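Local coordinates for protein ditrans,polycis-undecaprenyl-diphosphate synthase ((2E,6E)-farnesyl-diphosphate specific) (PDB 6ACS) that probably catalyses the sequential condensation of eight isopentenyl diphosphates with farnesyl diphosphate, giving undecaprenyl diphosphate, the precursor of the bacterial cell-wall lipid carrier, at residues N96-F101 with Q121-H126; P10-I15 with A56-A61. All blocks are in the same frame, centred on the assembly; numbering follows the deposited sequence.

Contact 1: residues N96-F101 with Q121-H126; sequences NIALRF and QQTAHH
With OG1 of T123 set between its own backbone N and carbonyl carbon (chi1 61°), the hydroxyl turns toward strand 97-102 and takes the amide proton of L99; H126, by contrast, has CG beside the backbone N, which carries its imidazole to the carbonyl of I97. The first bond, L99 N to T123 OG1, is 2.8 Å and nearly straight at 167°. The same oxygen is also bonded to the carbonyl of A119 one turn back, so strand amide and helix carbonyl grip one hydroxyl. In the second bond ND1 of H126 donates to I97 O over 2.8 Å. The acceptor lies near the imidazole plane, but the nitrogen stands well above the plane of the I97 carbonyl, away from its lone-pair directions. This bond helps set the rotation of the ring. The methyl of A98 rests on the backbone of the turn, CB 3.4 Å from T123 O and 3.5 Å from H126 O. T123 O itself receives the amide of H126, closing a type I turn from T123 to H126. At the outer end the amide of N96 lies obliquely to the imidazole, the planes 59° apart, and ND2 comes to 3.2 Å from H126 CA. OD1 of N96 bonds to the amide of E127. N96 has positive phi and ends helix 71-95 in a Schellman motif. Together these pieces form the turn leaving helix 110-123, folded back onto the first strand of the beta-alpha-beta unit made by strand 97-102, helix 110-123 and strand 129-134.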
loop_
_atom_site.group_PDB
_atom_site.type_symbol
_atom_site.label_atom_id
_atom_site.label_comp_id
_atom_site.label_asym_id
_atom_site.label_seq_id
_atom_site.Cartn_x
_atom_site.Cartn_y
_atom_site.Cartn_z
ATOM N N ASN B 96 -19.715 22.782 -5.712
ATOM C CA ASN B 96 -19.524 22.745 -4.258
ATOM C C ASN B 96 -18.434 21.736 -3.878
ATOM O O ASN B 96 -18.597 20.921 -2.960
ATOM C CB ASN B 96 -20.840 22.444 -3.535
ATOM C CG ASN B 96 -20.803 22.836 -2.065
ATOM O OD1 ASN B 96 -21.222 22.070 -1.196
ATOM N ND2 ASN B 96 -20.297 24.030 -1.783
ATOM N N ILE B 97 -17.308 21.816 -4.591
ATOM C CA ILE B 97 -16.145 20.949 -4.397
ATOM C C ILE B 97 -15.036 21.763 -3.749
ATOM O O ILE B 97 -14.769 22.893 -4.168
ATOM C CB ILE B 97 -15.626 20.380 -5.725
ATOM C CG1 ILE B 97 -16.694 19.548 -6.418
ATOM C CG2 ILE B 97 -14.356 19.520 -5.490
ATOM C CD1 ILE B 97 -16.340 19.264 -7.846
ATOM N N ALA B 98 -14.399 21.193 -2.732
ATOM C CA ALA B 98 -13.234 21.800 -2.097
ATOM C C ALA B 98 -11.974 21.270 -2.763
ATOM O O ALA B 98 -11.821 20.056 -2.928
ATOM C CB ALA B 98 -13.211 21.488 -0.600
ATOM N N LEU B 99 -11.065 22.173 -3.117
ATOM C CA LEU B 99 -9.798 21.795 -3.725
ATOM C C LEU B 99 -8.711 21.678 -2.663
ATOM O O LEU B 99 -8.603 22.527 -1.769
ATOM C CB LEU B 99 -9.392 22.829 -4.774
ATOM C CG LEU B 99 -8.286 22.485 -5.765
ATOM C CD1 LEU B 99 -8.546 21.138 -6.420
ATOM C CD2 LEU B 99 -8.201 23.583 -6.807
ATOM N N ARG B 100 -7.894 20.629 -2.776
ATOM C CA ARG B 100 -6.788 20.396 -1.859
ATOM C C ARG B 100 -5.577 19.932 -2.657
ATOM O O ARG B 100 -5.714 19.368 -3.744
ATOM C CB ARG B 100 -7.189 19.349 -0.807
ATOM C CG ARG B 100 -6.206 19.204 0.328
ATOM C CD ARG B 100 -6.630 18.134 1.335
ATOM N NE ARG B 100 -7.896 18.430 1.998
ATOM C CZ ARG B 100 -8.299 17.851 3.126
ATOM N NH1 ARG B 100 -7.528 16.949 3.722
ATOM N NH2 ARG B 100 -9.472 18.173 3.657
ATOM N N PHE B 101 -4.382 20.190 -2.124
ATOM C CA PHE B 101 -3.155 19.733 -2.757
ATOM C C PHE B 101 -2.336 18.968 -1.732
ATOM O O PHE B 101 -2.284 19.357 -0.560
ATOM C CB PHE B 101 -2.360 20.911 -3.323
ATOM C CG PHE B 101 -3.145 21.727 -4.296
ATOM C CD1 PHE B 101 -3.908 22.798 -3.854
ATOM C CD2 PHE B 101 -3.180 21.377 -5.642
ATOM C CE1 PHE B 101 -4.666 23.545 -4.746
ATOM C CE2 PHE B 101 -3.943 22.122 -6.551
ATOM C CZ PHE B 101 -4.683 23.201 -6.096
ATOM N N GLN B 121 -8.203 28.037 -0.005
ATOM C CA GLN B 121 -9.015 28.952 0.797
ATOM C C GLN B 121 -10.294 29.354 0.075
ATOM O O GLN B 121 -11.350 29.485 0.703
ATOM C CB GLN B 121 -8.213 30.198 1.176
ATOM C CG GLN B 121 -7.053 29.941 2.125
ATOM C CD GLN B 121 -6.087 31.114 2.193
ATOM O OE1 GLN B 121 -6.332 32.173 1.605
ATOM N NE2 GLN B 121 -4.992 30.938 2.929
ATOM N N GLN B 122 -10.230 29.541 -1.245
ATOM C CA GLN B 122 -11.412 29.952 -1.989
ATOM C C GLN B 122 -12.457 28.850 -2.030
ATOM O O GLN B 122 -13.649 29.145 -2.156
ATOM C CB GLN B 122 -11.033 30.348 -3.418
ATOM C CG GLN B 122 -10.346 31.692 -3.569
ATOM C CD GLN B 122 -10.307 32.142 -5.016
ATOM O OE1 GLN B 122 -11.335 32.173 -5.693
ATOM N NE2 GLN B 122 -9.121 32.493 -5.498
ATOM N N THR B 123 -12.038 27.583 -1.948
ATOM C CA THR B 123 -12.980 26.472 -2.039
ATOM C C THR B 123 -13.233 25.766 -0.706
ATOM O O THR B 123 -13.984 24.785 -0.675
ATOM C CB THR B 123 -12.486 25.458 -3.074
ATOM O OG1 THR B 123 -11.215 24.943 -2.660
ATOM C CG2 THR B 123 -12.334 26.128 -4.448
ATOM N N ALA B 124 -12.666 26.253 0.400
ATOM C CA ALA B 124 -12.725 25.511 1.659
ATOM C C ALA B 124 -14.157 25.356 2.165
ATOM O O ALA B 124 -14.495 24.334 2.777
ATOM C CB ALA B 124 -11.859 26.201 2.713
ATOM N N HIS B 125 -15.006 26.367 1.952
ATOM C CA HIS B 125 -16.373 26.297 2.460
ATOM C C HIS B 125 -17.230 25.302 1.688
ATOM O O HIS B 125 -18.295 24.911 2.178
ATOM C CB HIS B 125 -17.025 27.681 2.440
ATOM C CG HIS B 125 -16.586 28.565 3.566
ATOM N ND1 HIS B 125 -15.368 29.211 3.577
ATOM C CD2 HIS B 125 -17.198 28.898 4.727
ATOM C CE1 HIS B 125 -15.251 29.907 4.694
ATOM N NE2 HIS B 125 -16.346 29.733 5.411
ATOM N N HIS B 126 -16.789 24.886 0.505
ATOM C CA HIS B 126 -17.491 23.851 -0.243
ATOM C C HIS B 126 -17.391 22.514 0.484
ATOM O O HIS B 126 -16.303 22.080 0.877
ATOM C CB HIS B 126 -16.927 23.744 -1.658
ATOM C CG HIS B 126 -16.874 25.049 -2.389
ATOM N ND1 HIS B 126 -15.987 25.292 -3.414
ATOM C CD2 HIS B 126 -17.606 26.181 -2.247
ATOM C CE1 HIS B 126 -16.169 26.520 -3.869
ATOM N NE2 HIS B 126 -17.147 27.080 -3.179
HETATM O O HOH W 1 -21.127 25.028 0.293
#

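Contact 2: residues P10-I15 with A56-A61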
loop_
_atom_site.group_PDB
_atom_site.type_symbol
_atom_site.label_atom_id
_atom_site.label_comp_id
_atom_site.label_asym_id
_atom_site.label_seq_id
_atom_site.Cartn_x
_atom_site.Cartn_y
_atom_site.Cartn_z
ATOM N N PRO B 10 -17.926 3.805 -3.581
ATOM C CA PRO B 10 -16.747 4.159 -2.778
ATOM C C PRO B 10 -16.915 5.527 -2.135
ATOM O O PRO B 10 -17.537 6.432 -2.704
ATOM C CB PRO B 10 -15.601 4.167 -3.799
ATOM C CG PRO B 10 -16.268 4.496 -5.102
ATOM C CD PRO B 10 -17.680 3.899 -5.028
ATOM N N GLN B 11 -16.329 5.679 -0.935
ATOM C CA GLN B 11 -16.292 6.997 -0.303
ATOM C C GLN B 11 -15.148 7.845 -0.834
ATOM O O GLN B 11 -15.227 9.080 -0.835
ATOM C CB GLN B 11 -16.121 6.869 1.216
ATOM C CG GLN B 11 -16.986 5.810 1.870
ATOM C CD GLN B 11 -17.775 6.343 3.050
ATOM O OE1 GLN B 11 -18.787 5.757 3.446
ATOM N NE2 GLN B 11 -17.326 7.459 3.615
ATOM N N HIS B 12 -14.069 7.199 -1.246
ATOM C CA HIS B 12 -12.859 7.892 -1.661
ATOM C C HIS B 12 -12.240 7.101 -2.808
ATOM O O HIS B 12 -11.886 5.920 -2.663
ATOM C CB HIS B 12 -11.911 8.039 -0.467
ATOM C CG HIS B 12 -10.690 8.872 -0.729
ATOM N ND1 HIS B 12 -9.825 9.225 0.285
ATOM C CD2 HIS B 12 -10.172 9.401 -1.867
ATOM C CE1 HIS B 12 -8.829 9.941 -0.215
ATOM N NE2 HIS B 12 -9.009 10.053 -1.517
ATOM N N VAL B 13 -12.170 7.755 -3.965
ATOM C CA VAL B 13 -11.577 7.198 -5.175
ATOM C C VAL B 13 -10.249 7.890 -5.413
ATOM O O VAL B 13 -10.151 9.119 -5.306
ATOM C CB VAL B 13 -12.495 7.397 -6.395
ATOM C CG1 VAL B 13 -11.796 6.881 -7.660
ATOM C CG2 VAL B 13 -13.808 6.690 -6.164
ATOM N N ALA B 14 -9.229 7.109 -5.753
ATOM C CA ALA B 14 -7.934 7.651 -6.128
ATOM C C ALA B 14 -7.615 7.185 -7.534
ATOM O O ALA B 14 -7.961 6.067 -7.905
ATOM C CB ALA B 14 -6.831 7.201 -5.168
ATOM N N ILE B 15 -6.943 8.030 -8.319
ATOM C CA ILE B 15 -6.618 7.688 -9.705
ATOM C C ILE B 15 -5.160 8.015 -10.005
ATOM O O ILE B 15 -4.713 9.150 -9.795
ATOM C CB ILE B 15 -7.521 8.425 -10.712
ATOM C CG1 ILE B 15 -8.993 8.218 -10.363
ATOM C CG2 ILE B 15 -7.229 7.916 -12.130
ATOM C CD1 ILE B 15 -9.956 8.912 -11.348
ATOM N N ALA B 56 -14.579 11.951 -1.688
ATOM C CA ALA B 56 -13.228 12.406 -1.977
ATOM C C ALA B 56 -12.723 11.746 -3.250
ATOM O O ALA B 56 -12.942 10.555 -3.468
ATOM C CB ALA B 56 -12.267 12.086 -0.826
ATOM N N LEU B 57 -12.055 12.533 -4.079
ATOM C CA LEU B 57 -11.380 12.060 -5.284
ATOM C C LEU B 57 -9.973 12.625 -5.263
ATOM O O LEU B 57 -9.805 13.846 -5.159
ATOM C CB LEU B 57 -12.121 12.521 -6.547
ATOM C CG LEU B 57 -11.407 12.265 -7.869
ATOM C CD1 LEU B 57 -11.266 10.754 -8.116
ATOM C CD2 LEU B 57 -12.179 12.953 -8.989
ATOM N N THR B 58 -8.971 11.752 -5.340
ATOM C CA THR B 58 -7.566 12.156 -5.254
ATOM C C THR B 58 -6.824 11.651 -6.488
ATOM O O THR B 58 -6.877 10.453 -6.786
ATOM C CB THR B 58 -6.927 11.597 -3.969
ATOM O OG1 THR B 58 -7.676 12.055 -2.826
ATOM C CG2 THR B 58 -5.453 12.012 -3.855
ATOM N N VAL B 59 -6.132 12.544 -7.200
ATOM C CA VAL B 59 -5.549 12.181 -8.491
ATOM C C VAL B 59 -4.058 12.502 -8.532
ATOM O O VAL B 59 -3.575 13.450 -7.899
ATOM C CB VAL B 59 -6.297 12.864 -9.660
ATOM C CG1 VAL B 59 -7.779 12.531 -9.591
ATOM C CG2 VAL B 59 -6.058 14.345 -9.650
ATOM N N PHE B 60 -3.339 11.702 -9.323
ATOM C CA PHE B 60 -1.877 11.678 -9.405
ATOM C C PHE B 60 -1.491 11.588 -10.877
ATOM O O PHE B 60 -1.774 10.571 -11.524
ATOM C CB PHE B 60 -1.352 10.444 -8.680
ATOM C CG PHE B 60 0.146 10.346 -8.583
ATOM C CD1 PHE B 60 0.930 11.475 -8.493
ATOM C CD2 PHE B 60 0.761 9.098 -8.567
ATOM C CE1 PHE B 60 2.312 11.365 -8.376
ATOM C CE2 PHE B 60 2.142 8.978 -8.453
ATOM C CZ PHE B 60 2.915 10.114 -8.356
ATOM N N ALA B 61 -0.835 12.605 -11.412
ATOM C CA ALA B 61 -0.384 12.530 -12.806
ATOM C C ALA B 61 0.938 11.765 -12.886
ATOM O O ALA B 61 2.008 12.310 -12.603
ATOM C CB ALA B 61 -0.251 13.925 -13.406
#
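NE2 of H12 and OG1 of T58 share a hydrogen bond of 2.7 Å, the hydroxyl lying near the imidazole plane at the ring's edge. CG of H12 is anti to the backbone N (chi1 -174°), and this swings the ring across to the neighbouring strand, where the methyl of A56 sits over one face, CB 3.6 Å from the ring centroid and only 16° off the normal: a CH-pi contact. ND1, at the other side of the ring, is bonded to the carbonyl of P179, so both ring nitrogens are engaged and the imidazole is held in its plane. The backbones themselves run in parallel register, H12 beside A56 through I15 beside V59. V13 uses both its N and its O on strand 56-61, to A56 O and the amide of T58, each at 2.9 Å; I15 does the same with T58 O and the amide of F60. A weaker bond from A56 N to Q11 O begins the series. On the face carrying V13, I15, L57 and V59, CD1 of L57 touches V13 CG1 and I15 CD1, each at 3.9 Å. Helix 42-52 covers that face through I45 on I15 and V46 on L57, and F221 of helix 218-235 packs on V13. Further out, the F60 ring stacks with F196. Chemically, the two faces of this strand pair differ: one is purely aliphatic under helices, whereas the other buries an imidazole whose nitrogens are matched by a hydroxyl and a carbonyl. ND1 must donate to the P179 carbonyl, while the NE2 to OG1 bond can run either way.

Overall arrangement
Both contacts use strands of one six-stranded parallel sheet, ordered 97-102, 129-134, 56-61, 12-17, 183-186, 205-208. Contact 2 joins two central strands, about 4 Å from the centre of the chain, while contact 1 packs the turn after helix 110-123 onto 97-102, an outermost strand within the chain, about 14 Å out. Their centres are 15 Å apart and their nearest atoms about 7 Å, with strand 129-134 between: it bonds to 97-102 and touches L57, T58 and V59. Contact 2 lies nearer the predicted substrate site; the side chains of F60 and S194 are about 6 Å apart, and a glycerol, probably from the crystallisation liquor, sits about 3 Å from F60. Contact 1 is remote.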